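Local coordinates for protein endo-polygalacturonase (Pectobacterium carotovorum subsp. carotovorum, PDB 1BHE) that hydrolyses the alpha-1,4-galacturonosyl links of polygalacturonic acid, contributing to the maceration and soft-rotting of plant tissue, at residues S88-C99 against D140-P151; N174-F185 against N200-N211. All blocks are in the same frame, centred on the assembly; numbering follows the deposited sequence.

Contact 1 comes first along the chain. It joins 88-99 to 140-151 and closes an excursion of 40 residues, which contains strands 103-106, 112-114 and 118-120 of the beta-helix and the start of helix 136-144. Contact 2 then joins 174-185 to 200-211, closing a shorter loop of 14 residues, so that strands one coil apart pair. The two follow in series and neither nest nor cross. Contact 1 ties the disulfide loop 88-99 to the end of helix 136-144 and the strand after it, outside the parallel strands. Contact 2 lies nearer the centre of the chain. They meet where Thr150 OG1 probably hydrogen-bonds Asn174 ND2, 3.0 Å away, and where Gln148 packs on Asn200.

Contact 1 (S88-C99 against D140-P151); sequences SCGVVDKNGKGC and DAKVKKLKQNTP
The amide of Asn149 is buried within the 88-99 loop and makes four hydrogen bonds to it. The setting is a two-stranded antiparallel ribbon, 92-93 with 147-148, carried on loops of the right-handed parallel beta-helix. Asn149 CG is turned anti to its carbonyl carbon (chi1 -63°). From there ND2 donates to Val91 O and Asp93 OD1, both at 2.9 Å. Both bonds are nearly straight, and both acceptors lie close to the amide plane. This use of both N-H groups fixes the rotation of the amide. On its other side, Asn149 OD1 accepts from Gly96 N at 2.9 Å and from Gly98 N at 2.8 Å.

The acceptor Asp93 OD1 also closes an Asx turn with Asn95 N. The two donors reach it from opposite faces of the carboxylate, whose plane stands 75° from that of the amide. In the ribbon itself, Asp93 and Lys147 form the hydrogen-bonded pair. The Lys147 chain, bent at chi3 and chi4, brings NZ to Lys94 O (3.2 Å) and Asn95 O (3.0 Å), and it donates to both from above their carbonyl planes. Val92 points to the other face, with Gln148. Its CG1 branch packs on Leu146 CB at 3.7 Å and also touches Ala141 in the last turn of helix 136-144. Gln148 lies about 7 Å, side chain to side chain, from Asp223, the predicted proton donor. The Cys89-Cys99 disulfide closes the loop, and Cys99 SG rests 3.3 Å from Asn149 O, the atom that accepts from Gly90 N.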
# COMPACT_ATOMS: atom_id res chain seq x y z
N SER A 88 -12.65 -21.05 0.02
CA SER A 88 -12.67 -19.73 -0.60
C SER A 88 -11.29 -19.12 -0.81
O SER A 88 -11.20 -18.15 -1.57
CB SER A 88 -13.50 -18.78 0.27
OG SER A 88 -12.96 -18.67 1.58
N CYS A 89 -10.26 -19.65 -0.17
CA CYS A 89 -8.92 -19.07 -0.22
C CYS A 89 -7.92 -19.90 -0.99
O CYS A 89 -8.01 -21.13 -1.07
CB CYS A 89 -8.46 -18.87 1.23
SG CYS A 89 -6.99 -17.86 1.50
N GLY A 90 -6.96 -19.24 -1.63
CA GLY A 90 -5.91 -19.91 -2.39
C GLY A 90 -6.39 -20.50 -3.70
O GLY A 90 -5.86 -21.51 -4.18
N VAL A 91 -7.42 -19.90 -4.29
CA VAL A 91 -8.02 -20.33 -5.54
C VAL A 91 -8.21 -19.14 -6.46
O VAL A 91 -8.08 -17.99 -6.04
CB VAL A 91 -9.40 -20.99 -5.33
CG1 VAL A 91 -9.28 -22.35 -4.65
CG2 VAL A 91 -10.32 -20.08 -4.54
N VAL A 92 -8.52 -19.41 -7.72
CA VAL A 92 -8.76 -18.38 -8.73
C VAL A 92 -10.22 -18.46 -9.15
O VAL A 92 -10.71 -19.56 -9.45
CB VAL A 92 -7.85 -18.54 -9.96
CG1 VAL A 92 -8.21 -17.52 -11.03
CG2 VAL A 92 -6.38 -18.43 -9.59
N ASP A 93 -10.95 -17.35 -9.10
CA ASP A 93 -12.38 -17.39 -9.42
C ASP A 93 -12.97 -16.00 -9.61
O ASP A 93 -12.24 -15.04 -9.88
CB ASP A 93 -13.12 -18.15 -8.32
CG ASP A 93 -12.98 -17.57 -6.92
OD1 ASP A 93 -12.66 -16.38 -6.77
OD2 ASP A 93 -13.18 -18.33 -5.95
N LYS A 94 -14.27 -15.85 -9.40
CA LYS A 94 -14.98 -14.59 -9.54
C LYS A 94 -15.10 -13.84 -8.22
O LYS A 94 -15.75 -12.79 -8.16
CB LYS A 94 -16.39 -14.83 -10.08
CG LYS A 94 -16.54 -14.98 -11.58
CD LYS A 94 -17.95 -15.43 -11.94
CE LYS A 94 -18.18 -15.47 -13.43
NZ LYS A 94 -19.59 -15.11 -13.78
N ASN A 95 -14.50 -14.36 -7.16
CA ASN A 95 -14.56 -13.75 -5.84
C ASN A 95 -13.48 -12.69 -5.67
O ASN A 95 -13.72 -11.52 -5.95
CB ASN A 95 -14.47 -14.84 -4.78
CG ASN A 95 -14.63 -14.35 -3.36
OD1 ASN A 95 -14.69 -13.15 -3.09
ND2 ASN A 95 -14.70 -15.29 -2.42
N GLY A 96 -12.31 -13.07 -5.14
CA GLY A 96 -11.23 -12.13 -4.90
C GLY A 96 -11.14 -11.74 -3.42
O GLY A 96 -10.10 -11.30 -2.93
N LYS A 97 -12.21 -11.98 -2.69
CA LYS A 97 -12.33 -11.65 -1.27
C LYS A 97 -12.40 -12.90 -0.40
O LYS A 97 -12.83 -12.88 0.75
CB LYS A 97 -13.57 -10.77 -1.11
CG LYS A 97 -13.72 -10.06 0.21
CD LYS A 97 -14.97 -9.18 0.22
CE LYS A 97 -15.21 -8.59 1.61
NZ LYS A 97 -15.24 -9.64 2.66
N GLY A 98 -11.92 -14.03 -0.93
CA GLY A 98 -11.94 -15.30 -0.25
C GLY A 98 -11.00 -15.49 0.93
O GLY A 98 -11.18 -16.46 1.67
N CYS A 99 -10.02 -14.61 1.15
CA CYS A 99 -9.12 -14.78 2.28
C CYS A 99 -9.10 -13.62 3.28
O CYS A 99 -9.08 -12.45 2.88
CB CYS A 99 -7.66 -14.92 1.81
SG CYS A 99 -7.31 -16.12 0.52
N ASP A 140 -1.95 -17.66 -13.39
CA ASP A 140 -3.22 -18.31 -13.66
C ASP A 140 -4.36 -17.31 -13.72
O ASP A 140 -5.12 -17.29 -14.70
CB ASP A 140 -3.50 -19.36 -12.58
CG ASP A 140 -4.55 -20.36 -13.03
OD1 ASP A 140 -4.20 -21.29 -13.78
OD2 ASP A 140 -5.73 -20.19 -12.64
N ALA A 141 -4.49 -16.45 -12.71
CA ALA A 141 -5.54 -15.45 -12.69
C ALA A 141 -5.46 -14.50 -13.88
O ALA A 141 -6.49 -14.18 -14.48
CB ALA A 141 -5.50 -14.66 -11.39
N LYS A 142 -4.27 -14.02 -14.21
CA LYS A 142 -4.07 -13.11 -15.33
C LYS A 142 -4.42 -13.76 -16.67
O LYS A 142 -5.22 -13.22 -17.44
CB LYS A 142 -2.63 -12.61 -15.37
CG LYS A 142 -2.36 -11.55 -16.43
CD LYS A 142 -0.88 -11.25 -16.56
CE LYS A 142 -0.25 -12.02 -17.71
NZ LYS A 142 0.71 -11.18 -18.48
N VAL A 143 -3.85 -14.93 -16.94
CA VAL A 143 -4.10 -15.65 -18.18
C VAL A 143 -5.55 -16.09 -18.33
O VAL A 143 -6.10 -16.05 -19.43
CB VAL A 143 -3.15 -16.85 -18.34
CG1 VAL A 143 -3.32 -17.52 -19.70
CG2 VAL A 143 -1.70 -16.42 -18.15
N LYS A 144 -6.19 -16.46 -17.23
CA LYS A 144 -7.59 -16.86 -17.23
C LYS A 144 -8.53 -15.67 -17.11
O LYS A 144 -9.75 -15.80 -17.25
CB LYS A 144 -7.85 -17.86 -16.09
CG LYS A 144 -9.13 -18.66 -16.22
CD LYS A 144 -9.18 -19.81 -15.22
CE LYS A 144 -10.19 -20.86 -15.66
NZ LYS A 144 -11.04 -21.34 -14.54
N LYS A 145 -8.00 -14.50 -16.79
CA LYS A 145 -8.77 -13.27 -16.64
C LYS A 145 -9.71 -13.28 -15.44
O LYS A 145 -10.76 -12.63 -15.48
CB LYS A 145 -9.56 -12.96 -17.92
CG LYS A 145 -8.72 -12.42 -19.06
CD LYS A 145 -9.38 -12.73 -20.40
CE LYS A 145 -9.83 -11.46 -21.11
NZ LYS A 145 -10.97 -10.81 -20.40
N LEU A 146 -9.34 -13.98 -14.38
CA LEU A 146 -10.16 -14.05 -13.18
C LEU A 146 -9.42 -13.45 -11.99
O LEU A 146 -8.41 -12.77 -12.17
CB LEU A 146 -10.60 -15.48 -12.89
CG LEU A 146 -11.58 -16.13 -13.88
CD1 LEU A 146 -11.55 -17.64 -13.75
CD2 LEU A 146 -12.99 -15.60 -13.68
N LYS A 147 -9.93 -13.67 -10.78
CA LYS A 147 -9.32 -13.09 -9.58
C LYS A 147 -8.73 -14.14 -8.65
O LYS A 147 -9.35 -15.17 -8.38
CB LYS A 147 -10.36 -12.26 -8.82
CG LYS A 147 -10.98 -11.13 -9.63
CD LYS A 147 -11.82 -10.22 -8.76
CE LYS A 147 -13.15 -9.88 -9.43
NZ LYS A 147 -14.28 -9.98 -8.45
N GLN A 148 -7.54 -13.86 -8.12
CA GLN A 148 -6.92 -14.77 -7.17
C GLN A 148 -7.40 -14.40 -5.76
O GLN A 148 -7.72 -13.24 -5.49
CB GLN A 148 -5.40 -14.76 -7.23
CG GLN A 148 -4.73 -13.51 -6.71
CD GLN A 148 -4.32 -12.58 -7.84
OE1 GLN A 148 -5.17 -12.23 -8.66
NE2 GLN A 148 -3.06 -12.17 -7.88
N ASN A 149 -7.47 -15.40 -4.90
CA ASN A 149 -7.86 -15.18 -3.51
C ASN A 149 -6.61 -15.42 -2.67
O ASN A 149 -6.18 -16.56 -2.50
CB ASN A 149 -9.01 -16.09 -3.07
CG ASN A 149 -10.27 -15.81 -3.87
OD1 ASN A 149 -11.11 -15.02 -3.44
ND2 ASN A 149 -10.36 -16.45 -5.04
N THR A 150 -5.97 -14.36 -2.20
CA THR A 150 -4.76 -14.44 -1.39
C THR A 150 -4.85 -13.40 -0.26
O THR A 150 -5.42 -12.33 -0.46
CB THR A 150 -3.47 -14.15 -2.18
OG1 THR A 150 -3.55 -12.81 -2.71
CG2 THR A 150 -3.20 -15.09 -3.35
N PRO A 151 -4.27 -13.68 0.89
CA PRO A 151 -4.32 -12.79 2.03
C PRO A 151 -3.47 -11.53 1.95
O PRO A 151 -2.29 -11.54 1.58
CB PRO A 151 -3.83 -13.64 3.20
CG PRO A 151 -3.35 -14.93 2.67
CD PRO A 151 -3.57 -14.96 1.19
O HOH W 1 -7.12 -11.69 -3.32

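Contact 2 (N174-F185 against N200-N211); sequences NFHVVFSDGDGF and NTDGIDPMSSKN
Phe175 and Asp202 have nearly the same first torsion, chi1 -62° and -69°, with CG anti to the carbonyl carbon in each. With the backbones placed as they are, this lays the two side chains side by side. The carboxylate lies nearly parallel to one face of the ring, the planes 6° apart, with OD2 offset toward the rim. Asp202 CB sits over the centre, 3.8 Å from the ring centroid, in a CH-pi contact. Met207 CE meets the ring edge at CE2, 4.0 Å away. Asp205 OD2 also approaches obliquely, 3.3 Å from Phe175 CE2.

The frame is that of two adjacent coils of the right-handed parallel beta-helix of glycoside hydrolase family 28. Strands 177-180 and 204-207 run parallel in register, and a second pairing follows at Asp183 with Lys210. Val177, Phe179, Ile204 and Pro206 share the face turned into the beta-helix. Val178, Ser180, Asp205 and Met207 share the other, where Val178 CG1 touches Met207 SD at 3.6 Å.

Where the chain turns, Ser209 OG accepts from Gly182 N at 3.0 Å. Beyond it, Asn211 ND2 donates to Asp183 OD1 at 2.8 Å, from above the carboxylate plane, while Asn211 OD1 is held by Ser3. At the other end, His176 N and ND1 both donate to Asp202 O, gripping it twice, and NE2 bonds Thr194. The Asp202 side chain lies about 3 Å from that of Asp223, the predicted proton donor, and Asn200 N bonds Asp223 OD2. These bonds and the Phe175 stack would hold the Asp202 carboxylate there, consistent with shaping the active site.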
# COMPACT_ATOMS: atom_id res chain seq x y z
N ASN A 174 -0.59 -10.59 -0.92
CA ASN A 174 -1.42 -9.61 -1.62
C ASN A 174 -0.94 -8.22 -1.21
O ASN A 174 0.27 -8.07 -0.99
CB ASN A 174 -2.87 -9.87 -1.26
CG ASN A 174 -3.96 -9.26 -2.09
OD1 ASN A 174 -4.09 -8.04 -2.20
ND2 ASN A 174 -4.82 -10.10 -2.68
N PHE A 175 -1.80 -7.21 -1.17
CA PHE A 175 -1.34 -5.88 -0.75
C PHE A 175 -0.73 -5.96 0.65
O PHE A 175 -1.20 -6.75 1.46
CB PHE A 175 -2.50 -4.89 -0.79
CG PHE A 175 -3.12 -4.65 -2.14
CD1 PHE A 175 -2.66 -5.25 -3.30
CD2 PHE A 175 -4.20 -3.78 -2.24
CE1 PHE A 175 -3.26 -5.01 -4.52
CE2 PHE A 175 -4.80 -3.53 -3.47
CZ PHE A 175 -4.33 -4.15 -4.61
N HIS A 176 0.29 -5.14 0.92
CA HIS A 176 0.93 -5.16 2.23
C HIS A 176 0.09 -4.46 3.30
O HIS A 176 -0.15 -5.02 4.37
CB HIS A 176 2.32 -4.50 2.18
CG HIS A 176 3.34 -5.24 1.38
ND1 HIS A 176 3.31 -5.32 0.01
CD2 HIS A 176 4.44 -5.93 1.77
CE1 HIS A 176 4.34 -6.03 -0.42
NE2 HIS A 176 5.05 -6.42 0.63
N VAL A 177 -0.25 -3.20 3.04
CA VAL A 177 -1.00 -2.39 4.00
C VAL A 177 -2.16 -1.67 3.31
O VAL A 177 -1.98 -0.98 2.30
CB VAL A 177 -0.15 -1.31 4.69
CG1 VAL A 177 -0.96 -0.58 5.76
CG2 VAL A 177 1.13 -1.84 5.33
N VAL A 178 -3.35 -1.81 3.86
CA VAL A 178 -4.56 -1.17 3.36
C VAL A 178 -5.23 -0.42 4.51
O VAL A 178 -5.43 -1.00 5.58
CB VAL A 178 -5.57 -2.16 2.75
CG1 VAL A 178 -6.89 -1.47 2.42
CG2 VAL A 178 -5.02 -2.84 1.50
N PHE A 179 -5.53 0.85 4.30
CA PHE A 179 -6.20 1.68 5.29
C PHE A 179 -7.52 2.15 4.66
O PHE A 179 -7.50 3.10 3.86
CB PHE A 179 -5.34 2.87 5.69
CG PHE A 179 -5.90 3.69 6.83
CD1 PHE A 179 -5.92 3.18 8.12
CD2 PHE A 179 -6.40 4.96 6.60
CE1 PHE A 179 -6.45 3.93 9.17
CE2 PHE A 179 -6.92 5.71 7.64
CZ PHE A 179 -6.95 5.19 8.92
N SER A 180 -8.62 1.47 4.98
CA SER A 180 -9.89 1.73 4.34
C SER A 180 -10.95 2.40 5.21
O SER A 180 -11.20 2.01 6.34
CB SER A 180 -10.55 0.40 3.89
OG SER A 180 -9.73 -0.25 2.95
N ASP A 181 -11.66 3.35 4.61
CA ASP A 181 -12.76 4.07 5.24
C ASP A 181 -12.43 4.55 6.65
O ASP A 181 -13.25 4.45 7.58
CB ASP A 181 -14.02 3.18 5.25
CG ASP A 181 -14.27 2.53 3.91
OD1 ASP A 181 -14.51 3.22 2.90
OD2 ASP A 181 -14.21 1.29 3.86
N GLY A 182 -11.26 5.17 6.79
CA GLY A 182 -10.82 5.64 8.10
C GLY A 182 -10.31 7.07 8.07
O GLY A 182 -10.36 7.79 7.07
N ASP A 183 -9.77 7.46 9.23
CA ASP A 183 -9.25 8.82 9.40
C ASP A 183 -8.04 8.82 10.33
O ASP A 183 -8.20 8.59 11.53
CB ASP A 183 -10.38 9.67 9.97
CG ASP A 183 -10.07 11.12 10.21
OD1 ASP A 183 -8.90 11.54 10.28
OD2 ASP A 183 -11.06 11.89 10.35
N GLY A 184 -6.87 9.10 9.78
CA GLY A 184 -5.68 9.16 10.65
C GLY A 184 -4.87 7.87 10.54
O GLY A 184 -5.20 6.87 11.17
N PHE A 185 -3.84 7.90 9.71
CA PHE A 185 -2.95 6.75 9.54
C PHE A 185 -1.54 7.30 9.34
O PHE A 185 -1.35 8.14 8.46
CB PHE A 185 -3.34 5.87 8.35
CG PHE A 185 -2.33 4.82 7.99
CD1 PHE A 185 -2.24 3.65 8.73
CD2 PHE A 185 -1.48 4.99 6.92
CE1 PHE A 185 -1.31 2.67 8.40
CE2 PHE A 185 -0.55 4.02 6.59
CZ PHE A 185 -0.46 2.85 7.32
N ASN A 200 0.30 -8.07 -7.76
CA ASN A 200 -0.75 -7.81 -6.77
C ASN A 200 -0.20 -7.53 -5.38
O ASN A 200 -0.79 -7.94 -4.38
CB ASN A 200 -1.64 -9.06 -6.74
CG ASN A 200 -3.08 -8.80 -6.37
OD1 ASN A 200 -3.68 -7.83 -6.84
ND2 ASN A 200 -3.63 -9.68 -5.55
N THR A 201 0.93 -6.84 -5.31
CA THR A 201 1.60 -6.60 -4.03
C THR A 201 1.78 -5.13 -3.70
O THR A 201 2.86 -4.71 -3.25
CB THR A 201 2.99 -7.28 -4.09
OG1 THR A 201 3.61 -6.90 -5.33
CG2 THR A 201 2.86 -8.79 -4.02
N ASP A 202 0.71 -4.34 -3.84
CA ASP A 202 0.77 -2.92 -3.50
C ASP A 202 1.35 -2.77 -2.10
O ASP A 202 1.06 -3.59 -1.22
CB ASP A 202 -0.59 -2.24 -3.55
CG ASP A 202 -1.19 -2.09 -4.93
OD1 ASP A 202 -0.65 -2.63 -5.91
OD2 ASP A 202 -2.24 -1.42 -5.04
N GLY A 203 2.14 -1.71 -1.91
CA GLY A 203 2.76 -1.46 -0.63
C GLY A 203 1.80 -0.91 0.41
O GLY A 203 1.43 -1.61 1.36
N ILE A 204 1.45 0.37 0.30
CA ILE A 204 0.54 1.02 1.22
C ILE A 204 -0.55 1.76 0.45
O ILE A 204 -0.25 2.70 -0.29
CB ILE A 204 1.22 2.06 2.15
CG1 ILE A 204 2.34 1.43 2.99
CG2 ILE A 204 0.16 2.67 3.06
CD1 ILE A 204 3.10 2.42 3.84
N ASP A 205 -1.81 1.37 0.65
CA ASP A 205 -2.93 1.94 -0.08
C ASP A 205 -4.06 2.47 0.81
O ASP A 205 -4.92 1.71 1.25
CB ASP A 205 -3.60 0.90 -0.98
CG ASP A 205 -2.84 0.29 -2.12
OD1 ASP A 205 -1.66 0.57 -2.35
OD2 ASP A 205 -3.45 -0.53 -2.87
N PRO A 206 -4.14 3.78 0.95
CA PRO A 206 -5.28 4.45 1.57
C PRO A 206 -6.47 4.32 0.63
O PRO A 206 -6.33 4.57 -0.58
CB PRO A 206 -4.83 5.89 1.75
CG PRO A 206 -3.37 5.92 1.41
CD PRO A 206 -3.16 4.78 0.43
N MET A 207 -7.62 3.88 1.11
CA MET A 207 -8.82 3.66 0.32
C MET A 207 -10.02 4.39 0.93
O MET A 207 -10.49 4.00 2.00
CB MET A 207 -9.16 2.16 0.25
CG MET A 207 -8.17 1.32 -0.54
SD MET A 207 -8.64 -0.43 -0.58
CE MET A 207 -7.26 -1.07 -1.54
N SER A 208 -10.47 5.47 0.30
CA SER A 208 -11.58 6.27 0.83
C SER A 208 -11.30 6.64 2.28
O SER A 208 -12.11 6.41 3.19
CB SER A 208 -12.91 5.54 0.67
OG SER A 208 -13.44 5.70 -0.66
N SER A 209 -10.12 7.20 2.52
CA SER A 209 -9.70 7.54 3.89
C SER A 209 -9.10 8.94 3.92
O SER A 209 -8.68 9.44 2.88
CB SER A 209 -8.66 6.52 4.37
OG SER A 209 -9.26 5.25 4.60
N LYS A 210 -9.06 9.57 5.09
CA LYS A 210 -8.46 10.89 5.18
C LYS A 210 -7.34 10.91 6.23
O LYS A 210 -7.26 10.03 7.07
CB LYS A 210 -9.44 12.01 5.50
CG LYS A 210 -10.71 11.66 6.24
CD LYS A 210 -11.89 12.56 5.91
CE LYS A 210 -12.19 12.70 4.44
NZ LYS A 210 -13.45 12.08 3.97
N ASN A 211 -6.54 11.95 6.14
CA ASN A 211 -5.45 12.25 7.06
C ASN A 211 -4.43 11.13 7.18
O ASN A 211 -4.34 10.39 8.15
CB ASN A 211 -6.04 12.65 8.42
CG ASN A 211 -6.91 13.90 8.27
OD1 ASN A 211 -6.50 14.87 7.62
ND2 ASN A 211 -8.10 13.87 8.85
O HOH W 2 -12.85 7.87 5.71